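Local coordinates for thiamine-binding periplasmic protein (PDB 2QRY), which captures thiamine, thiamine phosphate and thiamine diphosphate with high affinity in the periplasm for import by the ThiBPQ ABC transporter, at residues Ala46-Ala49 with Cys53-Lys56. Sequence-based numbering, arbitrary orientation.
Sequences AFEA and CELK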
ATOM      1  N   ALA A  46     -13.236  16.807  -6.282  1.00 41.26           N
ATOM      2  CA  ALA A  46     -14.418  16.018  -6.608  1.00 42.26           C
ATOM      3  C   ALA A  46     -15.331  15.863  -5.397  1.00 42.66           C
ATOM      4  O   ALA A  46     -16.551  15.744  -5.536  1.00 43.27           O
ATOM      5  CB  ALA A  46     -14.006  14.648  -7.130  1.00 41.74           C
ATOM      6  N   PHE A  47     -14.742  15.852  -4.207  1.00 41.66           N
ATOM      7  CA  PHE A  47     -15.533  15.713  -2.995  1.00 40.76           C
ATOM      8  C   PHE A  47     -16.096  17.066  -2.600  1.00 42.08           C
ATOM      9  O   PHE A  47     -17.270  17.178  -2.263  1.00 42.34           O
ATOM     10  CB  PHE A  47     -14.677  15.164  -1.853  1.00 38.56           C
ATOM     11  CG  PHE A  47     -15.435  14.963  -0.574  1.00 37.25           C
ATOM     12  CD1 PHE A  47     -16.461  14.024  -0.496  1.00 36.63           C
ATOM     13  CD2 PHE A  47     -15.125  15.712   0.559  1.00 35.69           C
ATOM     14  CE1 PHE A  47     -17.171  13.829   0.696  1.00 36.60           C
ATOM     15  CE2 PHE A  47     -15.829  15.527   1.757  1.00 36.05           C
ATOM     16  CZ  PHE A  47     -16.853  14.584   1.827  1.00 34.41           C
ATOM     17  N   GLU A  48     -15.251  18.093  -2.652  1.00 43.58           N
ATOM     18  CA  GLU A  48     -15.660  19.444  -2.285  1.00 45.79           C
ATOM     19  C   GLU A  48     -16.648  20.048  -3.276  1.00 48.15           C
ATOM     20  O   GLU A  48     -17.610  20.699  -2.872  1.00 49.05           O
ATOM     21  CB  GLU A  48     -14.438  20.361  -2.167  1.00 44.04           C
ATOM     22  CG  GLU A  48     -13.386  19.873  -1.189  1.00 42.68           C
ATOM     23  CD  GLU A  48     -12.253  20.860  -1.011  1.00 41.86           C
ATOM     24  OE1 GLU A  48     -12.042  21.693  -1.914  1.00 41.93           O
ATOM     25  OE2 GLU A  48     -11.564  20.794   0.028  1.00 42.14           O
ATOM     26  N   ALA A  49     -16.406  19.843  -4.568  1.00 50.79           N
ATOM     27  CA  ALA A  49     -17.291  20.385  -5.593  1.00 52.90           C
ATOM     28  C   ALA A  49     -18.721  19.926  -5.343  1.00 54.39           C
ATOM     29  O   ALA A  49     -19.680  20.635  -5.654  1.00 54.75           O
ATOM     30  CB  ALA A  49     -16.833  19.939  -6.973  1.00 52.10           C
ATOM     31  N   CYS A  53     -17.686  21.637   1.884  1.00 54.96           N
ATOM     32  CA  CYS A  53     -16.780  21.511   3.022  1.00 53.94           C
ATOM     33  C   CYS A  53     -15.360  21.643   2.503  1.00 51.83           C
ATOM     34  O   CYS A  53     -15.138  21.676   1.296  1.00 51.66           O
ATOM     35  CB  CYS A  53     -16.923  20.141   3.688  1.00 54.91           C
ATOM     36  SG  CYS A  53     -16.111  18.812   2.771  1.00 56.17           S
ATOM     37  N   GLU A  54     -14.399  21.718   3.413  1.00 49.82           N
ATOM     38  CA  GLU A  54     -13.010  21.817   3.001  1.00 48.62           C
ATOM     39  C   GLU A  54     -12.297  20.525   3.357  1.00 47.53           C
ATOM     40  O   GLU A  54     -12.008  20.271   4.528  1.00 48.53           O
ATOM     41  CB  GLU A  54     -12.309  22.997   3.678  1.00 48.47           C
ATOM     42  CG  GLU A  54     -10.853  23.137   3.251  1.00 50.61           C
ATOM     43  CD  GLU A  54     -10.171  24.367   3.824  1.00 52.24           C
ATOM     44  OE1 GLU A  54     -10.189  24.543   5.061  1.00 52.05           O
ATOM     45  OE2 GLU A  54      -9.607  25.155   3.032  1.00 52.78           O
ATOM     46  N   LEU A  55     -12.037  19.702   2.346  1.00 45.29           N
ATOM     47  CA  LEU A  55     -11.343  18.437   2.551  1.00 43.92           C
ATOM     48  C   LEU A  55      -9.865  18.739   2.730  1.00 42.72           C
ATOM     49  O   LEU A  55      -9.220  19.261   1.821  1.00 42.43           O
ATOM     50  CB  LEU A  55     -11.521  17.515   1.346  1.00 43.68           C
ATOM     51  CG  LEU A  55     -10.901  16.127   1.516  1.00 42.37           C
ATOM     52  CD1 LEU A  55     -11.712  15.336   2.531  1.00 41.55           C
ATOM     53  CD2 LEU A  55     -10.873  15.410   0.181  1.00 41.58           C
ATOM     54  N   LYS A  56      -9.330  18.408   3.899  1.00 40.97           N
ATOM     55  CA  LYS A  56      -7.927  18.673   4.178  1.00 40.78           C
ATOM     56  C   LYS A  56      -7.125  17.378   4.253  1.00 38.58           C
ATOM     57  O   LYS A  56      -7.126  16.691   5.275  1.00 38.05           O
ATOM     58  CB  LYS A  56      -7.811  19.460   5.484  1.00 41.89           C
ATOM     59  CG  LYS A  56      -6.587  20.341   5.566  1.00 45.01           C
ATOM     60  CD  LYS A  56      -6.765  21.432   6.614  1.00 46.75           C
ATOM     61  CE  LYS A  56      -7.868  22.419   6.218  1.00 48.27           C
ATOM     62  NZ  LYS A  56      -7.999  23.544   7.195  1.00 47.33           N
TER
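Phe47, on helix 40-48, brings CD2 and CE2 of its ring to Cys53 and Leu55 and illustrates how a helix is fitted to the strand that follows it. With CG anti to the backbone N (chi1 -179°), the ring lies against these two residues, and Phe47 CE2 is 3.4 Å from Cys53 SG. Cys53 SG sits obliquely to the Phe47 ring, 4.6 Å from its centroid, while CD2 of Phe47 meets Leu55 CD1 at 4.0 Å, the two side chains crossing at about a right angle. Phe265, edge-to-face with Phe47, and Phe268 extend this apolar layer from helix 259-269. The setting is a right-handed beta-alpha-beta crossover of the periplasmic binding protein fold: strand 24-29, helix 40-48, then strand 54-59 parallel to the first, well away from the thiamine site. Glu48 supplies the polar half. Its chain, extended beyond CG, runs past Cys53 O, 3.5 Å from Glu48 CG, and presents the anti lone pair of OE2 to Leu55 N. The hydrogen bond from Leu55 N to Glu48 OE2 is short (2.6 Å) but bent, 135° at the hydrogen. Glu48 OE2 also lies 3.3 Å from Leu55 O, a pairing of two acceptors that Lys44 NZ probably eases by binding both oxygens.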